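PDB 5M3C: diguanylate cyclase from Pseudomonas aeruginosa, which is a two-domain GGDEF-EAL protein whose GGDEF domain holds calcium and guanosine-5'-triphosphate in this model, while its EAL domain holds a second calcium. Local coordinates for residues 38-43 with 108-113; 87-92 with 130-135. All blocks are in the same frame, centred on the assembly; numbering follows the deposited sequence.

In the fold
The two contacts illustrate how one beta-sheet can carry a ligand site at one end and plain packing at the other. Contact 1 lies in the GGDEF domain where strand 35-43 reaches calcium and guanosine-5'-triphosphate; contact 2 lies toward the start of that strand, with centres about 18 Å apart. Strand 35-43 is flanked by strands 85-90 and 119-132, so contact 2 joins its two neighbours across it. The contacts also touch directly: L38 N and I88 O are 2.8 Å apart in a probable hydrogen bond, and I40 packs its CD1 on that of I88. D84, in the turn between strands 77-82 and 85-90, completes the protein part of the calcium site.

Contact 1: residues 38-43 with 108-113; sequences LFIDLD and NAFTAP. With CA (calcium ion), chain G; GTP (guanosine-5'-triphosphate), chain I.
The ring of F110 meets L42 and I40 of strand 35-43 obliquely, where the GGDEF sheet meets the loop between helix 96-108 and strand 114-116. The loop starts with a type I turn at N108. T111 N bonds to N108 O, and T111 OG1 donates to N108 OD1 over 2.8 Å, tilted 24° from the carbonyl plane, so main chain and side chain close the same turn. A109 follows, and then the turn presents F110, whose CG lies opposite the carbonyl carbon (chi1 -71°) and carries the ring to the sheet. One branch of L42 does most of the touching: CD2 lies 3.7 Å from F110 CE1, and the two side chains cross at about a right angle. I40 adds a looser apolar approach, CG2 to F110 CZ at 4.4 Å, while I64 of helix 54-70 and A125 of strand 119-132 also pack on the ring. The same L42 sends its carbonyl O 2.3 Å to the calcium, next to D41 OD1 at 2.2 Å from that ion. O3G, O2B and O2A of guanosine-5'-triphosphate and D84 complete the ligands, so a residue held by apolar packing on its side chain supplies a metal bond from its backbone. D43 is fixed nearby by a salt bridge to K154 and hydrogen bonds to S124 and S126. Further along, P113 turns into strand 114-116 and packs on G10 of the second subunit. R67 clasps the loop's two ends, NH1 to A109 O and NH2 to P113 O.

Contact 2: residues 87-92 with 130-135; sequences IILLPG and ALFPKD
Strand residues 87-90 and 130-132, linked by L89 and F132, run parallel to each other with 9.3 Å between L90 CA and L131 CA, the spacing of two strands separated by a third. That third strand of the GGDEF sheet is 35-43, antiparallel to both: L90 pairs with A36 on one flank and A130 with V37 on the other. Near the beginning of strand 35-43, F132 spans the gap. CG sits between the backbone N and the carbonyl carbon (chi1 56°), a placement that sends the ring out toward strand 85-90. L89 meets it at the ring edge, near the ring plane, with CD2 3.8 Å from F132 CE1; the two side chains cross roughly at right angles. F132 CZ also comes near the backbone where the strand gives way to P91, with L90 O 4.1 Å from it, oblique to the ring. Helix 14-31 packs on the same residues, L21 and F17 against L89 and L25 against F132, which makes the contact part of the packing between this helix and the sheet. L90 and L131 instead face helix 96-108, touching V102 and A99 respectively. After F132 a cis peptide bond leads into P133, and the chain folds back on itself. D135 fastens that turn: its N bonds to L131 O, and L131 N returns a bond to D135 OD2, 2.7 Å long and nearly straight at 163°, on the anti side of the carboxylate and 32° out of its plane.

Contact 1: residues 38-43 with 108-113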
ATOM      1  N   LEU B  38      -0.337 -28.187 -23.613  1.00 42.43           N
ATOM      2  CA  LEU B  38      -0.469 -27.284 -22.473  1.00 42.26           C
ATOM      3  C   LEU B  38      -0.221 -28.015 -21.163  1.00 41.89           C
ATOM      4  O   LEU B  38      -0.808 -29.065 -20.908  1.00 42.06           O
ATOM      5  CB  LEU B  38      -1.860 -26.640 -22.449  1.00 42.85           C
ATOM      6  CG  LEU B  38      -2.071 -25.445 -23.387  1.00 43.58           C
ATOM      7  CD1 LEU B  38      -1.770 -25.821 -24.829  1.00 44.36           C
ATOM      8  CD2 LEU B  38      -3.485 -24.898 -23.272  1.00 43.21           C
ATOM      9  N   PHE B  39       0.652 -27.445 -20.336  1.00 42.04           N
ATOM     10  CA  PHE B  39       0.979 -28.003 -19.028  1.00 41.87           C
ATOM     11  C   PHE B  39       0.335 -27.173 -17.924  1.00 41.80           C
ATOM     12  O   PHE B  39       0.632 -25.983 -17.782  1.00 41.46           O
ATOM     13  CB  PHE B  39       2.493 -28.016 -18.831  1.00 42.06           C
ATOM     14  CG  PHE B  39       2.965 -29.035 -17.839  1.00 41.63           C
ATOM     15  CD1 PHE B  39       2.680 -28.895 -16.495  1.00 41.41           C
ATOM     16  CD2 PHE B  39       3.702 -30.132 -18.254  1.00 41.63           C
ATOM     17  CE1 PHE B  39       3.117 -29.834 -15.580  1.00 41.77           C
ATOM     18  CE2 PHE B  39       4.140 -31.074 -17.346  1.00 41.71           C
ATOM     19  CZ  PHE B  39       3.848 -30.925 -16.006  1.00 41.66           C
ATOM     20  N   ILE B  40      -0.539 -27.805 -17.143  1.00 42.48           N
ATOM     21  CA  ILE B  40      -1.277 -27.103 -16.091  1.00 44.01           C
ATOM     22  C   ILE B  40      -0.993 -27.673 -14.706  1.00 44.69           C
ATOM     23  O   ILE B  40      -1.308 -28.824 -14.427  1.00 45.29           O
ATOM     24  CB  ILE B  40      -2.795 -27.180 -16.322  1.00 44.24           C
ATOM     25  CG1 ILE B  40      -3.169 -26.487 -17.636  1.00 44.60           C
ATOM     26  CG2 ILE B  40      -3.534 -26.555 -15.148  1.00 43.67           C
ATOM     27  CD1 ILE B  40      -4.646 -26.550 -17.961  1.00 44.99           C
ATOM     28  N   ASP B  41      -0.420 -26.849 -13.835  1.00 45.47           N
ATOM     29  CA  ASP B  41      -0.073 -27.264 -12.480  1.00 45.66           C
ATOM     30  C   ASP B  41      -0.844 -26.423 -11.468  1.00 45.68           C
ATOM     31  O   ASP B  41      -0.697 -25.202 -11.428  1.00 45.67           O
ATOM     32  CB  ASP B  41       1.435 -27.108 -12.267  1.00 46.51           C
ATOM     33  CG  ASP B  41       1.911 -27.708 -10.955  1.00 47.38           C
ATOM     34  OD1 ASP B  41       1.167 -27.632  -9.956  1.00 48.78           O
ATOM     35  OD2 ASP B  41       3.037 -28.249 -10.920  1.00 47.49           O
ATOM     36  N   LEU B  42      -1.669 -27.075 -10.654  1.00 46.23           N
ATOM     37  CA  LEU B  42      -2.490 -26.365  -9.676  1.00 47.70           C
ATOM     38  C   LEU B  42      -1.624 -25.475  -8.792  1.00 48.77           C
ATOM     39  O   LEU B  42      -0.492 -25.829  -8.465  1.00 49.71           O
ATOM     40  CB  LEU B  42      -3.287 -27.350  -8.815  1.00 47.90           C
ATOM     41  CG  LEU B  42      -4.367 -28.167  -9.537  1.00 48.45           C
ATOM     42  CD1 LEU B  42      -5.233 -28.925  -8.542  1.00 48.17           C
ATOM     43  CD2 LEU B  42      -5.235 -27.281 -10.420  1.00 48.62           C
ATOM     44  N   ASP B  43      -2.163 -24.318  -8.414  1.00 49.95           N
ATOM     45  CA  ASP B  43      -1.432 -23.346  -7.600  1.00 51.17           C
ATOM     46  C   ASP B  43      -1.629 -23.571  -6.101  1.00 52.00           C
ATOM     47  O   ASP B  43      -2.757 -23.658  -5.618  1.00 51.69           O
ATOM     48  CB  ASP B  43      -1.866 -21.924  -7.958  1.00 51.70           C
ATOM     49  CG  ASP B  43      -1.296 -21.454  -9.279  1.00 52.25           C
ATOM     50  OD1 ASP B  43      -0.129 -21.787  -9.579  1.00 53.34           O
ATOM     51  OD2 ASP B  43      -2.009 -20.741 -10.015  1.00 52.07           O
ATOM     52  N   ASN B 108      -9.837 -19.182 -17.293  1.00 59.11           N
ATOM     53  CA  ASN B 108     -11.096 -18.657 -16.786  1.00 59.96           C
ATOM     54  C   ASN B 108     -11.955 -19.749 -16.154  1.00 58.90           C
ATOM     55  O   ASN B 108     -12.923 -19.454 -15.450  1.00 59.26           O
ATOM     56  CB  ASN B 108     -11.871 -17.971 -17.909  1.00 63.04           C
ATOM     57  CG  ASN B 108     -13.015 -17.121 -17.392  1.00 66.69           C
ATOM     58  OD1 ASN B 108     -12.900 -16.474 -16.347  1.00 68.13           O
ATOM     59  ND2 ASN B 108     -14.129 -17.112 -18.122  1.00 68.97           N
ATOM     60  N   ALA B 109     -11.603 -21.005 -16.402  1.00 57.84           N
ATOM     61  CA  ALA B 109     -12.321 -22.127 -15.808  1.00 57.94           C
ATOM     62  C   ALA B 109     -12.064 -22.193 -14.307  1.00 57.31           C
ATOM     63  O   ALA B 109     -12.839 -22.791 -13.558  1.00 56.73           O
ATOM     64  CB  ALA B 109     -11.912 -23.433 -16.474  1.00 58.69           C
ATOM     65  N   PHE B 110     -10.968 -21.571 -13.878  1.00 57.45           N
ATOM     66  CA  PHE B 110     -10.593 -21.532 -12.466  1.00 58.35           C
ATOM     67  C   PHE B 110     -11.127 -20.289 -11.755  1.00 59.25           C
ATOM     68  O   PHE B 110     -10.925 -20.122 -10.550  1.00 60.00           O
ATOM     69  CB  PHE B 110      -9.070 -21.590 -12.322  1.00 57.82           C
ATOM     70  CG  PHE B 110      -8.482 -22.929 -12.657  1.00 58.07           C
ATOM     71  CD1 PHE B 110      -8.428 -23.935 -11.705  1.00 57.60           C
ATOM     72  CD2 PHE B 110      -7.989 -23.187 -13.924  1.00 58.05           C
ATOM     73  CE1 PHE B 110      -7.893 -25.171 -12.010  1.00 57.11           C
ATOM     74  CE2 PHE B 110      -7.450 -24.421 -14.236  1.00 57.99           C
ATOM     75  CZ  PHE B 110      -7.402 -25.414 -13.276  1.00 57.49           C
ATOM     76  N   THR B 111     -11.803 -19.418 -12.498  1.00 59.76           N
ATOM     77  CA  THR B 111     -12.372 -18.204 -11.923  1.00 59.84           C
ATOM     78  C   THR B 111     -13.453 -18.554 -10.909  1.00 59.61           C
ATOM     79  O   THR B 111     -13.421 -18.098  -9.768  1.00 57.91           O
ATOM     80  CB  THR B 111     -12.969 -17.295 -13.009  1.00 60.43           C
ATOM     81  OG1 THR B 111     -11.909 -16.627 -13.704  1.00 61.06           O
ATOM     82  N   ALA B 112     -14.409 -19.372 -11.330  1.00 61.24           N
ATOM     83  CA  ALA B 112     -15.454 -19.841 -10.428  1.00 63.47           C
ATOM     84  C   ALA B 112     -14.878 -20.849  -9.437  1.00 65.14           C
ATOM     85  O   ALA B 112     -13.902 -21.537  -9.738  1.00 65.79           O
ATOM     86  CB  ALA B 112     -16.592 -20.468 -11.218  1.00 63.05           C
ATOM     87  N   PRO B 113     -15.488 -20.947  -8.248  1.00 66.42           N
ATOM     88  CA  PRO B 113     -15.018 -21.918  -7.274  1.00 66.73           C
ATOM     89  C   PRO B 113     -15.458 -23.318  -7.667  1.00 66.94           C
ATOM     90  O   PRO B 113     -16.197 -23.483  -8.636  1.00 66.21           O
ATOM     91  CB  PRO B 113     -15.700 -21.476  -5.979  1.00 67.27           C
ATOM     92  CG  PRO B 113     -16.936 -20.757  -6.411  1.00 67.52           C
ATOM     93  CD  PRO B 113     -16.740 -20.294  -7.828  1.00 67.23           C
TER
HETATM   94 CA    CA G1301       1.178 -27.285  -7.739  1.00 45.09          CA
HETATM   95  PG  GTP I1303       2.995 -24.597  -6.346  1.00 48.00           P
HETATM   96  O1G GTP I1303       4.421 -24.180  -6.078  1.00 45.84           O
HETATM   97  O2G GTP I1303       2.085 -23.479  -6.790  1.00 48.83           O
HETATM   98  O3G GTP I1303       2.862 -25.851  -7.176  1.00 48.05           O
HETATM   99  O3B GTP I1303       2.381 -24.975  -4.905  1.00 49.49           O
HETATM  100  PB  GTP I1303       1.930 -26.479  -4.545  1.00 50.80           P
HETATM  101  O1B GTP I1303       1.699 -26.562  -3.055  1.00 51.00           O
HETATM  102  O2B GTP I1303       0.826 -26.895  -5.489  1.00 50.35           O
HETATM  103  O3A GTP I1303       3.285 -27.282  -4.890  1.00 51.65           O
HETATM  104  PA  GTP I1303       3.292 -28.825  -5.350  1.00 51.91           P
HETATM  105  O1A GTP I1303       4.596 -29.445  -4.909  1.00 52.52           O
HETATM  106  O2A GTP I1303       2.870 -28.910  -6.799  1.00 52.35           O
HETATM  107  O5' GTP I1303       2.125 -29.453  -4.454  1.00 51.85           O
HETATM  108  C5' GTP I1303       1.335 -30.497  -4.996  1.00 53.09           C
HETATM  109  C4' GTP I1303       0.279 -30.849  -3.969  1.00 54.11           C
HETATM  110  O4' GTP I1303      -0.747 -31.628  -4.586  1.00 54.12           O
HETATM  111  C3' GTP I1303       0.869 -31.670  -2.829  1.00 54.91           C
HETATM  112  O3' GTP I1303       0.631 -31.035  -1.569  1.00 56.13           O
HETATM  113  C2' GTP I1303       0.158 -33.005  -2.904  1.00 54.68           C
HETATM  114  O2' GTP I1303      -0.157 -33.525  -1.611  1.00 55.23           O
HETATM  115  C1' GTP I1303      -1.097 -32.681  -3.693  1.00 54.27           C
HETATM  116  N9  GTP I1303      -1.578 -33.877  -4.409  1.00 53.67           N
HETATM  117  C8  GTP I1303      -0.939 -34.538  -5.390  1.00 53.80           C
HETATM  118  N7  GTP I1303      -1.686 -35.594  -5.805  1.00 54.30           N
HETATM  119  C5  GTP I1303      -2.818 -35.608  -5.076  1.00 53.89           C
HETATM  120  C6  GTP I1303      -4.033 -36.444  -4.997  1.00 53.97           C
HETATM  121  O6  GTP I1303      -4.172 -37.429  -5.750  1.00 54.88           O
HETATM  122  N1  GTP I1303      -4.976 -36.114  -4.101  1.00 54.09           N
HETATM  123  C2  GTP I1303      -4.845 -35.053  -3.282  1.00 53.70           C
HETATM  124  N2  GTP I1303      -5.836 -34.777  -2.399  1.00 53.94           N
HETATM  125  N3  GTP I1303      -3.757 -34.245  -3.301  1.00 53.23           N
HETATM  126  C4  GTP I1303      -2.738 -34.472  -4.158  1.00 53.54           C

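Contact 2: residues 87-92 with 130-135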
ATOM      1  N   ILE B  87      -2.151 -32.321 -18.202  1.00 43.95           N
ATOM      2  CA  ILE B  87      -1.539 -32.007 -19.481  1.00 43.86           C
ATOM      3  C   ILE B  87      -2.581 -32.113 -20.581  1.00 43.94           C
ATOM      4  O   ILE B  87      -3.460 -32.977 -20.539  1.00 44.59           O
ATOM      5  CB  ILE B  87      -0.335 -32.924 -19.770  1.00 43.81           C
ATOM      6  CG1 ILE B  87       0.532 -32.314 -20.873  1.00 44.26           C
ATOM      7  CG2 ILE B  87      -0.799 -34.329 -20.128  1.00 43.70           C
ATOM      8  CD1 ILE B  87       1.978 -32.760 -20.824  1.00 44.56           C
ATOM      9  N   ILE B  88      -2.482 -31.220 -21.559  1.00 44.57           N
ATOM     10  CA  ILE B  88      -3.513 -31.076 -22.574  1.00 45.90           C
ATOM     11  C   ILE B  88      -2.915 -31.023 -23.973  1.00 46.42           C
ATOM     12  O   ILE B  88      -1.819 -30.499 -24.172  1.00 45.93           O
ATOM     13  CB  ILE B  88      -4.335 -29.797 -22.333  1.00 46.94           C
ATOM     14  CG1 ILE B  88      -5.034 -29.875 -20.976  1.00 47.80           C
ATOM     15  CG2 ILE B  88      -5.361 -29.596 -23.437  1.00 47.27           C
ATOM     16  CD1 ILE B  88      -5.647 -28.566 -20.531  1.00 48.25           C
ATOM     17  N   LEU B  89      -3.652 -31.565 -24.938  1.00 47.70           N
ATOM     18  CA  LEU B  89      -3.201 -31.627 -26.321  1.00 48.58           C
ATOM     19  C   LEU B  89      -4.244 -30.987 -27.232  1.00 49.35           C
ATOM     20  O   LEU B  89      -5.436 -31.268 -27.122  1.00 48.37           O
ATOM     21  CB  LEU B  89      -2.942 -33.089 -26.714  1.00 48.82           C
ATOM     22  CG  LEU B  89      -2.376 -33.461 -28.095  1.00 49.14           C
ATOM     23  CD1 LEU B  89      -3.490 -33.868 -29.048  1.00 50.30           C
ATOM     24  CD2 LEU B  89      -1.522 -32.359 -28.704  1.00 49.07           C
ATOM     25  N   LEU B  90      -3.781 -30.103 -28.109  1.00 51.44           N
ATOM     26  CA  LEU B  90      -4.631 -29.472 -29.112  1.00 53.47           C
ATOM     27  C   LEU B  90      -4.102 -29.852 -30.491  1.00 56.04           C
ATOM     28  O   LEU B  90      -3.190 -29.205 -31.015  1.00 55.83           O
ATOM     29  CB  LEU B  90      -4.641 -27.954 -28.926  1.00 53.59           C
ATOM     30  CG  LEU B  90      -4.994 -27.466 -27.517  1.00 53.30           C
ATOM     31  CD1 LEU B  90      -4.845 -25.956 -27.427  1.00 53.38           C
ATOM     32  CD2 LEU B  90      -6.401 -27.884 -27.113  1.00 52.95           C
ATOM     33  N   PRO B  91      -4.680 -30.911 -31.082  1.00 59.54           N
ATOM     34  CA  PRO B  91      -4.178 -31.617 -32.263  1.00 61.55           C
ATOM     35  C   PRO B  91      -4.291 -30.809 -33.543  1.00 64.11           C
ATOM     36  O   PRO B  91      -3.321 -30.692 -34.296  1.00 64.79           O
ATOM     37  CB  PRO B  91      -5.080 -32.860 -32.357  1.00 60.91           C
ATOM     38  CG  PRO B  91      -5.991 -32.821 -31.176  1.00 60.79           C
ATOM     39  CD  PRO B  91      -5.993 -31.419 -30.663  1.00 60.33           C
ATOM     40  N   GLY B  92      -5.478 -30.272 -33.788  1.00 66.28           N
ATOM     41  CA  GLY B  92      -5.720 -29.483 -34.980  1.00 69.84           C
ATOM     42  C   GLY B  92      -5.950 -28.033 -34.622  1.00 72.85           C
ATOM     43  O   GLY B  92      -6.908 -27.701 -33.922  1.00 74.75           O
ATOM     44  N   ALA B 130       3.431 -25.223 -25.039  1.00 51.44           N
ATOM     45  CA  ALA B 130       4.453 -25.620 -26.004  1.00 52.33           C
ATOM     46  C   ALA B 130       3.796 -25.925 -27.339  1.00 53.22           C
ATOM     47  O   ALA B 130       2.901 -26.758 -27.412  1.00 54.14           O
ATOM     48  CB  ALA B 130       5.219 -26.832 -25.503  1.00 52.33           C
ATOM     49  N   LEU B 131       4.240 -25.248 -28.393  1.00 54.63           N
ATOM     50  CA  LEU B 131       3.674 -25.440 -29.724  1.00 55.69           C
ATOM     51  C   LEU B 131       4.519 -26.411 -30.535  1.00 56.57           C
ATOM     52  O   LEU B 131       5.737 -26.454 -30.382  1.00 56.60           O
ATOM     53  CB  LEU B 131       3.596 -24.103 -30.463  1.00 55.61           C
ATOM     54  CG  LEU B 131       2.567 -23.094 -29.949  1.00 56.03           C
ATOM     55  CD1 LEU B 131       2.901 -21.694 -30.437  1.00 56.21           C
ATOM     56  CD2 LEU B 131       1.164 -23.492 -30.377  1.00 56.56           C
ATOM     57  N   PHE B 132       3.873 -27.196 -31.392  1.00 58.14           N
ATOM     58  CA  PHE B 132       4.608 -28.008 -32.356  1.00 59.47           C
ATOM     59  C   PHE B 132       4.219 -27.630 -33.781  1.00 60.24           C
ATOM     60  O   PHE B 132       3.055 -27.319 -34.055  1.00 61.22           O
ATOM     61  CB  PHE B 132       4.429 -29.513 -32.106  1.00 59.50           C
ATOM     62  CG  PHE B 132       2.999 -29.982 -32.099  1.00 59.27           C
ATOM     63  CD1 PHE B 132       2.267 -29.997 -30.923  1.00 59.52           C
ATOM     64  CD2 PHE B 132       2.405 -30.457 -33.257  1.00 59.43           C
ATOM     65  CE1 PHE B 132       0.960 -30.452 -30.908  1.00 59.32           C
ATOM     66  CE2 PHE B 132       1.098 -30.911 -33.248  1.00 58.68           C
ATOM     67  CZ  PHE B 132       0.375 -30.911 -32.073  1.00 58.72           C
ATOM     68  N   PRO B 133       5.199 -27.660 -34.683  1.00 60.64           N
ATOM     69  CA  PRO B 133       6.547 -28.142 -34.357  1.00 60.45           C
ATOM     70  C   PRO B 133       7.548 -27.046 -33.974  1.00 60.19           C
ATOM     71  O   PRO B 133       8.753 -27.302 -33.956  1.00 59.76           O
ATOM     72  CB  PRO B 133       6.996 -28.829 -35.652  1.00 60.41           C
ATOM     73  CG  PRO B 133       6.189 -28.191 -36.729  1.00 60.61           C
ATOM     74  CD  PRO B 133       4.866 -27.863 -36.104  1.00 60.96           C
ATOM     75  N   LYS B 134       7.063 -25.847 -33.665  1.00 59.58           N
ATOM     76  CA  LYS B 134       7.959 -24.730 -33.362  1.00 59.86           C
ATOM     77  C   LYS B 134       8.873 -25.054 -32.187  1.00 59.91           C
ATOM     78  O   LYS B 134      10.068 -24.768 -32.223  1.00 60.32           O
ATOM     79  CB  LYS B 134       7.164 -23.459 -33.054  1.00 59.47           C
ATOM     80  CG  LYS B 134       8.034 -22.240 -32.781  1.00 59.08           C
ATOM     81  CD  LYS B 134       7.217 -21.073 -32.247  1.00 59.16           C
ATOM     82  N   ASP B 135       8.304 -25.657 -31.149  1.00 60.26           N
ATOM     83  CA  ASP B 135       9.026 -25.900 -29.908  1.00 60.67           C
ATOM     84  C   ASP B 135       9.429 -27.360 -29.734  1.00 60.79           C
ATOM     85  O   ASP B 135       9.895 -27.749 -28.666  1.00 60.69           O
ATOM     86  CB  ASP B 135       8.169 -25.468 -28.717  1.00 61.61           C
ATOM     87  CG  ASP B 135       7.641 -24.054 -28.861  1.00 61.97           C
ATOM     88  OD1 ASP B 135       8.334 -23.213 -29.474  1.00 62.28           O
ATOM     89  OD2 ASP B 135       6.532 -23.785 -28.358  1.00 62.32           O
TER